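Local atomic coordinates of choline kinase (Cryptosporidium parvum, PDB entry 3MES), a protein that probably phosphorylates choline, and perhaps ethanolamine, with ATP as phosphate donor, and binds ADP and magnesium. Residues L82-F87 with R108-H113; S257-L262 with K358-F363; L332-Y337 with Q351-M356. One frame throughout, in Å; residues are numbered along the deposited sequence.

Contact 1 of 3, residues L82-F87 with R108-H113. With ADP (adenosine-5'-diphosphate), chain I; PT3 (N-propyl-tartramic acid), chain L.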
loop_
_atom_site.group_PDB
_atom_site.type_symbol
_atom_site.label_atom_id
_atom_site.label_comp_id
_atom_site.label_asym_id
_atom_site.label_seq_id
_atom_site.Cartn_x
_atom_site.Cartn_y
_atom_site.Cartn_z
ATOM N N LEU B 82 -14.287 21.399 -11.553
ATOM C CA LEU B 82 -15.013 21.567 -12.806
ATOM C C LEU B 82 -16.435 22.085 -12.591
ATOM O O LEU B 82 -17.056 22.609 -13.516
ATOM C CB LEU B 82 -15.053 20.235 -13.559
ATOM C CG LEU B 82 -14.999 20.276 -15.087
ATOM C CD1 LEU B 82 -13.838 21.148 -15.552
ATOM C CD2 LEU B 82 -14.870 18.865 -15.647
ATOM N N THR B 83 -16.943 21.942 -11.370
ATOM C CA THR B 83 -18.337 22.269 -11.078
ATOM C C THR B 83 -18.510 23.124 -9.827
ATOM O O THR B 83 -19.212 24.133 -9.847
ATOM C CB THR B 83 -19.180 20.995 -10.879
ATOM O OG1 THR B 83 -19.214 20.243 -12.096
ATOM C CG2 THR B 83 -20.598 21.355 -10.469
ATOM N N ASN B 84 -17.881 22.702 -8.737
ATOM C CA ASN B 84 -18.117 23.311 -7.434
ATOM C C ASN B 84 -17.051 24.319 -7.032
ATOM O O ASN B 84 -15.962 24.349 -7.604
ATOM C CB ASN B 84 -18.234 22.224 -6.363
ATOM C CG ASN B 84 -19.297 21.196 -6.694
ATOM O OD1 ASN B 84 -20.476 21.524 -6.823
ATOM N ND2 ASN B 84 -18.883 19.941 -6.832
ATOM N N GLN B 85 -17.377 25.147 -6.046
ATOM C CA GLN B 85 -16.416 26.090 -5.492
ATOM C C GLN B 85 -15.666 25.420 -4.350
ATOM O O GLN B 85 -16.252 25.089 -3.323
ATOM C CB GLN B 85 -17.122 27.348 -4.990
ATOM C CG GLN B 85 -17.979 28.043 -6.033
ATOM C CD GLN B 85 -18.612 29.317 -5.502
ATOM O OE1 GLN B 85 -17.918 30.214 -5.021
ATOM N NE2 GLN B 85 -19.935 29.404 -5.590
ATOM N N LEU B 86 -14.368 25.213 -4.536
ATOM C CA LEU B 86 -13.563 24.522 -3.542
ATOM C C LEU B 86 -12.605 25.473 -2.843
ATOM O O LEU B 86 -12.015 26.355 -3.468
ATOM C CB LEU B 86 -12.789 23.367 -4.183
ATOM C CG LEU B 86 -13.616 22.329 -4.948
ATOM C CD1 LEU B 86 -12.733 21.177 -5.418
ATOM C CD2 LEU B 86 -14.768 21.810 -4.099
ATOM N N PHE B 87 -12.454 25.288 -1.539
ATOM C CA PHE B 87 -11.537 26.100 -0.756
ATOM C C PHE B 87 -10.747 25.214 0.189
ATOM O O PHE B 87 -11.298 24.305 0.805
ATOM C CB PHE B 87 -12.299 27.148 0.061
ATOM C CG PHE B 87 -13.186 28.039 -0.761
ATOM C CD1 PHE B 87 -12.710 29.239 -1.266
ATOM C CD2 PHE B 87 -14.500 27.685 -1.014
ATOM C CE1 PHE B 87 -13.527 30.065 -2.018
ATOM C CE2 PHE B 87 -15.324 28.506 -1.765
ATOM C CZ PHE B 87 -14.836 29.698 -2.268
ATOM N N ARG B 108 -16.446 22.692 0.460
ATOM C CA ARG B 108 -17.087 22.470 -0.830
ATOM C C ARG B 108 -18.458 23.132 -0.916
ATOM O O ARG B 108 -19.351 22.837 -0.125
ATOM C CB ARG B 108 -17.213 20.968 -1.104
ATOM C CG ARG B 108 -17.947 20.627 -2.386
ATOM C CD ARG B 108 -18.105 19.120 -2.550
ATOM N NE ARG B 108 -16.824 18.442 -2.733
ATOM C CZ ARG B 108 -16.226 18.280 -3.910
ATOM N NH1 ARG B 108 -16.791 18.752 -5.014
ATOM N NH2 ARG B 108 -15.063 17.647 -3.986
ATOM N N ILE B 109 -18.616 24.028 -1.886
ATOM C CA ILE B 109 -19.908 24.646 -2.154
ATOM C C ILE B 109 -20.463 24.143 -3.486
ATOM O O ILE B 109 -19.828 24.292 -4.527
ATOM C CB ILE B 109 -19.810 26.182 -2.172
ATOM C CG1 ILE B 109 -19.211 26.691 -0.858
ATOM C CG2 ILE B 109 -21.181 26.798 -2.411
ATOM C CD1 ILE B 109 -19.243 28.197 -0.714
ATOM N N TYR B 110 -21.648 23.543 -3.445
ATOM C CA TYR B 110 -22.227 22.921 -4.632
ATOM C C TYR B 110 -22.614 23.940 -5.699
ATOM O O TYR B 110 -23.461 24.805 -5.468
ATOM C CB TYR B 110 -23.446 22.074 -4.259
ATOM C CG TYR B 110 -23.170 21.038 -3.194
ATOM C CD1 TYR B 110 -22.080 20.184 -3.296
ATOM C CD2 TYR B 110 -24.009 20.904 -2.093
ATOM C CE1 TYR B 110 -21.826 19.233 -2.327
ATOM C CE2 TYR B 110 -23.762 19.953 -1.119
ATOM C CZ TYR B 110 -22.669 19.121 -1.242
ATOM O OH TYR B 110 -22.414 18.170 -0.280
ATOM N N GLY B 111 -21.990 23.831 -6.866
ATOM C CA GLY B 111 -22.369 24.643 -8.014
ATOM C C GLY B 111 -23.365 23.879 -8.864
ATOM O O GLY B 111 -23.646 22.714 -8.592
ATOM N N LYS B 112 -23.909 24.529 -9.888
ATOM C CA LYS B 112 -24.834 23.854 -10.793
ATOM C C LYS B 112 -24.065 22.986 -11.787
ATOM O O LYS B 112 -23.140 23.456 -12.447
ATOM C CB LYS B 112 -25.724 24.862 -11.525
ATOM C CG LYS B 112 -24.967 25.888 -12.349
ATOM C CD LYS B 112 -25.923 26.889 -12.984
ATOM C CE LYS B 112 -25.169 27.959 -13.759
ATOM N NZ LYS B 112 -24.305 27.366 -14.820
ATOM N N HIS B 113 -24.448 21.717 -11.881
ATOM C CA HIS B 113 -23.736 20.763 -12.726
ATOM C C HIS B 113 -24.244 20.792 -14.165
ATOM O O HIS B 113 -25.432 21.014 -14.412
ATOM C CB HIS B 113 -23.860 19.347 -12.155
ATOM C CG HIS B 113 -22.813 18.401 -12.655
ATOM N ND1 HIS B 113 -21.836 17.872 -11.837
ATOM C CD2 HIS B 113 -22.586 17.892 -13.890
ATOM C CE1 HIS B 113 -21.055 17.075 -12.545
ATOM N NE2 HIS B 113 -21.488 17.070 -13.795
HETATM P PB ADP I . -15.563 19.177 -9.052
HETATM O O1B ADP I . -15.825 20.633 -9.359
HETATM O O2B ADP I . -16.544 18.555 -8.088
HETATM O O3B ADP I . -15.258 18.340 -10.272
HETATM P PA ADP I . -13.382 17.909 -7.764
HETATM O O1A ADP I . -13.192 16.994 -8.951
HETATM O O2A ADP I . -13.997 17.390 -6.491
HETATM O O3A ADP I . -14.187 19.227 -8.224
HETATM O "O5'" ADP I . -11.959 18.567 -7.419
HETATM C "C5'" ADP I . -11.102 17.973 -6.457
HETATM C "C4'" ADP I . -9.694 18.467 -6.730
HETATM O "O4'" ADP I . -9.321 19.388 -5.708
HETATM C "C3'" ADP I . -8.713 17.310 -6.679
HETATM O "O3'" ADP I . -8.021 17.207 -7.923
HETATM C "C2'" ADP I . -7.753 17.644 -5.561
HETATM O "O2'" ADP I . -6.529 18.123 -6.122
HETATM C "C1'" ADP I . -8.446 18.748 -4.784
HETATM N N9 ADP I . -9.275 18.149 -3.712
HETATM C C8 ADP I . -10.601 17.921 -3.780
HETATM N N7 ADP I . -11.065 17.365 -2.632
HETATM C C5 ADP I . -10.015 17.231 -1.801
HETATM C C6 ADP I . -9.802 16.715 -0.429
HETATM N N6 ADP I . -10.833 16.220 0.298
HETATM N N1 ADP I . -8.546 16.757 0.070
HETATM C C2 ADP I . -7.515 17.246 -0.646
HETATM N N3 ADP I . -7.632 17.733 -1.894
HETATM C C4 ADP I . -8.836 17.750 -2.517
HETATM O O1 PT3 L . -13.832 15.084 -11.493
HETATM O O11 PT3 L . -15.131 16.463 -12.675
HETATM C C1 PT3 L . -14.056 15.870 -12.440
HETATM C C2 PT3 L . -12.901 16.106 -13.410
HETATM O O2 PT3 L . -13.255 17.084 -14.392
HETATM C C3 PT3 L . -12.585 14.775 -14.084
HETATM O O3 PT3 L . -12.720 14.894 -15.502
HETATM C C4 PT3 L . -11.157 14.403 -13.716
HETATM O O41 PT3 L . -10.837 13.229 -13.543
HETATM N N4 PT3 L . -10.338 15.443 -13.570
HETATM C C41 PT3 L . -8.925 15.279 -13.197
HETATM C C42 PT3 L . -8.154 16.563 -13.511
HETATM C C43 PT3 L . -7.026 16.291 -14.507
HETATM O O HOH W 1 -21.041 25.900 -12.048
#
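Gln85 and Ile109 form an antiparallel hydrogen-bonded pair, Leu86 and Arg108 the non-hydrogen-bonded pair beside it, where strands 85-91 and 104-109 begin and end in the five-stranded antiparallel sheet of the kinase-like N-terminal lobe. The loop before strand 85-91 binds phosphate much as the glycine-rich loop of protein kinases does, consistent with the related fold: the backbone N atoms of Leu82, Thr83 and Asn84 all donate to ADP O1B, the shortest bond running from Thr83 N at 2.6 Å. Arg108 reaches the same diphosphate from the neighbouring strand. Its CG stands anti to the backbone N (chi1 176°) and the chain bends at chi3, which carries the guanidinium to the nucleotide. NH2 then meets ADP O2A almost straight on, at 2.7 Å and 174°, and NH1 donates to ADP O2B. Leu86 runs alongside and lays CD2 over the centre of one guanidinium face, 3.7 Å above the plane, while its CD1 touches ADP O5'. A salt bridge from Arg108 NE to Glu149 holds the third nitrogen, so the group is fixed in rotation and its charge probably steadied. On the other face of the sheet, that of Gln85, Phe87 CE2 meets Ile109 CD1 at 4.1 Å. Thr83 OG1 lies over one face of the His113 ring, offset toward its rim, and Tyr118 stacks on that ring. Asn84 divides its amide between backbone and ligand. ND2 gives a weak bond to ADP O2B, with the amide plane nearly perpendicular to the Arg108 guanidinium. OD1 takes the N-H of Gly111 in the carbonyl plane, on a lone pair, with Gly111 N to Asn84 OD1 at 2.8 Å.

Contact 2 of 3, residues S257-L262 with K358-F363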
loop_
_atom_site.group_PDB
_atom_site.type_symbol
_atom_site.label_atom_id
_atom_site.label_comp_id
_atom_site.label_asym_id
_atom_site.label_seq_id
_atom_site.Cartn_x
_atom_site.Cartn_y
_atom_site.Cartn_z
ATOM N N SER B 257 -15.086 -15.400 -15.342
ATOM C CA SER B 257 -14.013 -14.481 -14.971
ATOM C C SER B 257 -14.530 -13.353 -14.088
ATOM O O SER B 257 -15.558 -12.745 -14.389
ATOM C CB SER B 257 -13.354 -13.898 -16.222
ATOM O OG SER B 257 -12.415 -12.890 -15.880
ATOM N N PRO B 258 -13.820 -13.074 -12.984
ATOM C CA PRO B 258 -14.205 -11.981 -12.094
ATOM C C PRO B 258 -14.151 -10.630 -12.807
ATOM O O PRO B 258 -14.456 -9.602 -12.208
ATOM C CB PRO B 258 -13.158 -12.051 -10.978
ATOM C CG PRO B 258 -12.673 -13.469 -11.003
ATOM C CD PRO B 258 -12.691 -13.855 -12.451
ATOM N N ALA B 259 -13.765 -10.636 -14.079
ATOM C CA ALA B 259 -13.805 -9.421 -14.883
ATOM C C ALA B 259 -15.250 -8.956 -15.043
ATOM O O ALA B 259 -15.528 -7.759 -15.136
ATOM C CB ALA B 259 -13.173 -9.660 -16.242
ATOM N N PHE B 260 -16.169 -9.916 -15.070
ATOM C CA PHE B 260 -17.584 -9.609 -15.243
ATOM C C PHE B 260 -18.303 -9.644 -13.897
ATOM O O PHE B 260 -19.527 -9.738 -13.821
ATOM C CB PHE B 260 -18.219 -10.569 -16.249
ATOM C CG PHE B 260 -17.595 -10.502 -17.618
ATOM C CD1 PHE B 260 -17.991 -9.536 -18.528
ATOM C CD2 PHE B 260 -16.607 -11.394 -17.990
ATOM C CE1 PHE B 260 -17.418 -9.469 -19.786
ATOM C CE2 PHE B 260 -16.031 -11.334 -19.244
ATOM C CZ PHE B 260 -16.438 -10.370 -20.143
ATOM N N SER B 261 -17.517 -9.563 -12.834
ATOM C CA SER B 261 -18.054 -9.484 -11.492
ATOM C C SER B 261 -18.714 -8.123 -11.293
ATOM O O SER B 261 -18.267 -7.118 -11.853
ATOM C CB SER B 261 -16.930 -9.681 -10.477
ATOM O OG SER B 261 -17.439 -9.770 -9.162
ATOM N N LEU B 262 -19.785 -8.093 -10.510
ATOM C CA LEU B 262 -20.479 -6.843 -10.230
ATOM C C LEU B 262 -19.963 -6.222 -8.941
ATOM O O LEU B 262 -20.129 -6.786 -7.860
ATOM C CB LEU B 262 -21.988 -7.065 -10.159
ATOM C CG LEU B 262 -22.619 -7.418 -11.504
ATOM C CD1 LEU B 262 -24.134 -7.505 -11.389
ATOM C CD2 LEU B 262 -22.213 -6.391 -12.549
ATOM N N LYS B 358 -6.935 -10.820 -20.097
ATOM C CA LYS B 358 -7.351 -10.659 -21.486
ATOM C C LYS B 358 -8.805 -10.204 -21.577
ATOM O O LYS B 358 -9.186 -9.487 -22.502
ATOM C CB LYS B 358 -7.117 -11.952 -22.278
ATOM C CG LYS B 358 -7.950 -13.131 -21.812
ATOM C CD LYS B 358 -7.248 -14.461 -22.085
ATOM C CE LYS B 358 -7.112 -14.735 -23.574
ATOM N NZ LYS B 358 -6.662 -16.136 -23.830
ATOM N N ALA B 359 -9.613 -10.619 -20.608
ATOM C CA ALA B 359 -11.006 -10.191 -20.542
ATOM C C ALA B 359 -11.098 -8.696 -20.249
ATOM O O ALA B 359 -11.919 -7.989 -20.835
ATOM C CB ALA B 359 -11.762 -10.989 -19.486
ATOM N N VAL B 360 -10.248 -8.220 -19.342
ATOM C CA VAL B 360 -10.234 -6.810 -18.969
ATOM C C VAL B 360 -9.904 -5.919 -20.161
ATOM O O VAL B 360 -10.316 -4.760 -20.213
ATOM C CB VAL B 360 -9.214 -6.532 -17.844
ATOM C CG1 VAL B 360 -8.988 -5.040 -17.694
ATOM C CG2 VAL B 360 -9.683 -7.140 -16.538
ATOM N N GLU B 361 -9.155 -6.465 -21.113
ATOM C CA GLU B 361 -8.779 -5.718 -22.313
ATOM C C GLU B 361 -10.008 -5.246 -23.083
ATOM O O GLU B 361 -10.015 -4.160 -23.656
ATOM C CB GLU B 361 -7.883 -6.565 -23.218
ATOM C CG GLU B 361 -6.443 -6.655 -22.745
ATOM C CD GLU B 361 -5.763 -5.299 -22.714
ATOM O OE1 GLU B 361 -5.626 -4.729 -21.613
ATOM O OE2 GLU B 361 -5.377 -4.798 -23.792
ATOM N N VAL B 362 -11.047 -6.073 -23.092
ATOM C CA VAL B 362 -12.277 -5.745 -23.801
ATOM C C VAL B 362 -12.891 -4.450 -23.277
ATOM O O VAL B 362 -13.340 -3.608 -24.049
ATOM C CB VAL B 362 -13.312 -6.881 -23.679
ATOM C CG1 VAL B 362 -14.710 -6.366 -24.000
ATOM C CG2 VAL B 362 -12.932 -8.046 -24.583
ATOM N N PHE B 363 -12.903 -4.298 -21.956
ATOM C CA PHE B 363 -13.512 -3.134 -21.324
ATOM C C PHE B 363 -12.773 -1.828 -21.613
ATOM O O PHE B 363 -13.238 -0.756 -21.227
ATOM C CB PHE B 363 -13.626 -3.345 -19.812
ATOM C CG PHE B 363 -14.700 -4.317 -19.416
ATOM C CD1 PHE B 363 -16.012 -3.894 -19.265
ATOM C CD2 PHE B 363 -14.400 -5.650 -19.194
ATOM C CE1 PHE B 363 -17.005 -4.786 -18.901
ATOM C CE2 PHE B 363 -15.389 -6.546 -18.828
ATOM C CZ PHE B 363 -16.692 -6.114 -18.681
#
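Phe260 and Phe363 make the tight part of this contact, CE1 of Phe260 lying 3.6 Å from CZ of Phe363. Their centroids are 5.4 Å apart and the planes meet at 54°, an oblique pair in which neighbouring rim carbons pack together. The Phe363 side chain has CG anti to its carbonyl carbon (chi1 -73°), and this brings CE2 up to the backbone O of Ala259 as well. Beside the rings two methyls touch, Ala259 CB and Ala359 CB at 3.8 Å, their small size letting loop and helix come close. Contacts are looser around this methyl pair: Val360 CG2 stands 4.3 Å from Ala259 CB, and Ser257 OG, which also packs on Met356, only brushes Ala359 CB. On the solvent side, partly exposed Lys358, one residue before Ala359, makes a cation-pi contact with Trp420. Helix 294-303 packs against Val360 and Phe363, and all six touching residues are buried. With no hydrogen bond across it, this is apolar loop-on-helix packing in the mainly helical C-terminal lobe, setting the loop between helix 247-254 and strand 262-265 against the end of helix 351-362.

Contact 3 of 3, residues L332-Y337 with Q351-M356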
loop_
_atom_site.group_PDB
_atom_site.type_symbol
_atom_site.label_atom_id
_atom_site.label_comp_id
_atom_site.label_asym_id
_atom_site.label_seq_id
_atom_site.Cartn_x
_atom_site.Cartn_y
_atom_site.Cartn_z
ATOM N N LEU B 332 0.359 -8.277 -12.877
ATOM C CA LEU B 332 0.714 -8.002 -11.492
ATOM C C LEU B 332 -0.431 -7.262 -10.810
ATOM O O LEU B 332 -0.821 -7.590 -9.689
ATOM C CB LEU B 332 2.002 -7.183 -11.416
ATOM C CG LEU B 332 3.251 -7.900 -11.930
ATOM C CD1 LEU B 332 4.455 -6.968 -11.920
ATOM C CD2 LEU B 332 3.523 -9.152 -11.105
ATOM N N PHE B 333 -0.979 -6.269 -11.498
ATOM C CA PHE B 333 -2.105 -5.515 -10.967
ATOM C C PHE B 333 -3.243 -6.462 -10.622
ATOM O O PHE B 333 -3.771 -6.447 -9.508
ATOM C CB PHE B 333 -2.581 -4.481 -11.985
ATOM C CG PHE B 333 -3.744 -3.653 -11.512
ATOM C CD1 PHE B 333 -3.545 -2.377 -11.012
ATOM C CD2 PHE B 333 -5.035 -4.151 -11.567
ATOM C CE1 PHE B 333 -4.611 -1.612 -10.580
ATOM C CE2 PHE B 333 -6.105 -3.391 -11.135
ATOM C CZ PHE B 333 -5.894 -2.120 -10.642
ATOM N N ILE B 334 -3.604 -7.302 -11.585
ATOM C CA ILE B 334 -4.763 -8.169 -11.446
ATOM C C ILE B 334 -4.559 -9.258 -10.399
ATOM O O ILE B 334 -5.514 -9.691 -9.755
ATOM C CB ILE B 334 -5.161 -8.782 -12.802
ATOM C CG1 ILE B 334 -5.717 -7.685 -13.715
ATOM C CG2 ILE B 334 -6.184 -9.894 -12.605
ATOM C CD1 ILE B 334 -5.900 -8.122 -15.153
ATOM N N SER B 335 -3.315 -9.694 -10.228
ATOM C CA SER B 335 -2.991 -10.677 -9.201
ATOM C C SER B 335 -3.194 -10.088 -7.811
ATOM O O SER B 335 -3.730 -10.747 -6.917
ATOM C CB SER B 335 -1.548 -11.159 -9.353
ATOM O OG SER B 335 -1.360 -11.786 -10.606
ATOM N N VAL B 336 -2.755 -8.849 -7.632
ATOM C CA VAL B 336 -2.906 -8.166 -6.353
ATOM C C VAL B 336 -4.372 -7.839 -6.097
ATOM O O VAL B 336 -4.864 -7.975 -4.976
ATOM C CB VAL B 336 -2.080 -6.867 -6.305
ATOM C CG1 VAL B 336 -2.331 -6.126 -4.999
ATOM C CG2 VAL B 336 -0.601 -7.172 -6.479
ATOM N N TYR B 337 -5.062 -7.407 -7.147
ATOM C CA TYR B 337 -6.485 -7.099 -7.068
ATOM C C TYR B 337 -7.264 -8.296 -6.533
ATOM O O TYR B 337 -7.983 -8.190 -5.536
ATOM C CB TYR B 337 -7.019 -6.694 -8.449
ATOM C CG TYR B 337 -8.524 -6.536 -8.512
ATOM C CD1 TYR B 337 -9.131 -5.329 -8.181
ATOM C CD2 TYR B 337 -9.337 -7.593 -8.901
ATOM C CE1 TYR B 337 -10.503 -5.182 -8.234
ATOM C CE2 TYR B 337 -10.711 -7.455 -8.956
ATOM C CZ TYR B 337 -11.290 -6.246 -8.623
ATOM O OH TYR B 337 -12.659 -6.103 -8.677
ATOM N N GLN B 351 -4.203 -19.428 -13.805
ATOM C CA GLN B 351 -5.084 -19.260 -14.948
ATOM C C GLN B 351 -6.217 -18.255 -14.758
ATOM O O GLN B 351 -6.626 -17.663 -15.683
ATOM C CB GLN B 351 -5.555 -20.630 -15.466
ATOM C CG GLN B 351 -6.411 -20.637 -16.688
ATOM C CD GLN B 351 -5.670 -20.402 -18.014
ATOM O OE1 GLN B 351 -5.983 -19.486 -18.771
ATOM N NE2 GLN B 351 -4.737 -21.260 -18.316
ATOM N N ILE B 352 -6.657 -18.034 -13.527
ATOM C CA ILE B 352 -7.667 -17.017 -13.252
ATOM C C ILE B 352 -7.162 -15.619 -13.611
ATOM O O ILE B 352 -7.944 -14.734 -13.955
ATOM C CB ILE B 352 -8.124 -17.050 -11.777
ATOM C CG1 ILE B 352 -9.305 -16.105 -11.562
ATOM C CG2 ILE B 352 -6.973 -16.691 -10.846
ATOM C CD1 ILE B 352 -9.864 -16.148 -10.157
ATOM N N VAL B 353 -5.850 -15.426 -13.534
ATOM C CA VAL B 353 -5.252 -14.148 -13.904
ATOM C C VAL B 353 -5.116 -14.031 -15.421
ATOM O O VAL B 353 -5.521 -13.032 -16.015
ATOM C CB VAL B 353 -3.878 -13.953 -13.240
ATOM C CG1 VAL B 353 -3.175 -12.740 -13.826
ATOM C CG2 VAL B 353 -4.036 -13.809 -11.734
ATOM N N HIS B 354 -4.549 -15.061 -16.040
ATOM C CA HIS B 354 -4.404 -15.107 -17.488
ATOM C C HIS B 354 -5.725 -14.796 -18.185
ATOM O O HIS B 354 -5.767 -14.008 -19.124
ATOM C CB HIS B 354 -3.889 -16.481 -17.920
ATOM C CG HIS B 354 -3.708 -16.626 -19.400
ATOM N ND1 HIS B 354 -4.710 -17.082 -20.232
ATOM C CD2 HIS B 354 -2.635 -16.391 -20.194
ATOM C CE1 HIS B 354 -4.265 -17.115 -21.476
ATOM N NE2 HIS B 354 -3.009 -16.701 -21.481
ATOM N N ILE B 355 -6.802 -15.418 -17.722
ATOM C CA ILE B 355 -8.120 -15.205 -18.310
ATOM C C ILE B 355 -8.637 -13.787 -18.071
ATOM O O ILE B 355 -9.090 -13.118 -19.002
ATOM C CB ILE B 355 -9.150 -16.209 -17.767
ATOM C CG1 ILE B 355 -8.874 -17.607 -18.318
ATOM C CG2 ILE B 355 -10.559 -15.773 -18.131
ATOM C CD1 ILE B 355 -9.889 -18.640 -17.885
ATOM N N MET B 356 -8.571 -13.336 -16.823
ATOM C CA MET B 356 -9.111 -12.030 -16.463
ATOM C C MET B 356 -8.351 -10.898 -17.140
ATOM O O MET B 356 -8.937 -9.889 -17.530
ATOM C CB MET B 356 -9.111 -11.834 -14.944
ATOM C CG MET B 356 -9.623 -10.472 -14.511
ATOM S SD MET B 356 -9.873 -10.331 -12.733
ATOM C CE MET B 356 -10.490 -8.653 -12.612
#
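Met356 and Ile334 provide the main apolar contact, CG2 of Ile334 meeting SD of Met356 at 3.7 Å and CG of Met356 at 4.0 Å. The thioether chain is fully extended, CG anti to the backbone N (chi1 178°) and the later torsions near 180° too, and therefore reaches across from helix 351-362 to end on an aromatic ring. There the methyl CE comes obliquely to Tyr337, 3.9 Å from CE2, the two side chains crossing at about a right angle. A thinner apolar touch joins Ile334 CG2 to Val353 CG1. Mixed packing takes over where the backbones come nearest, between Ser335 and Val353: both Val353 methyls lie against the hydroxyl, CG2 being 3.5 Å from Ser335 OG. No hydrogen bond crosses the contact, and the buried polar ends are satisfied elsewhere, Ser335 OG by the carbonyl O of Lys331 and Tyr337 OH by His179. Leu332 and Val336 instead meet the second subunit, at Leu332 and His166 of that chain. The short helical segments pass 9.6 Å apart at 123°, a steep crossing of two consecutive helices, 327-342 and 351-362, in the helical C-terminal lobe of a choline kinase fold.

Contact 1 belongs to the N-terminal sheet and is only partly buried, whereas contacts 2 and 3 are buried on the opposite side of the chain's centre, their centres about 34 and 38 Å from that of contact 1. Its chemistry is largely polar, combining strand pairing with nucleotide binding, with some apolar packing; theirs is apolar, without a hydrogen bond across either interface. Contacts 2 and 3 share helix 351-362 and touch directly: Ser257 OG lies 3.5 Å from Met356 CA, and Pro258 packs on Ile352. Contact 3 is nested within the loop that contact 2 closes; helix 351-362 meets helix 327-342 near its start and a loop much earlier in the sequence near its end.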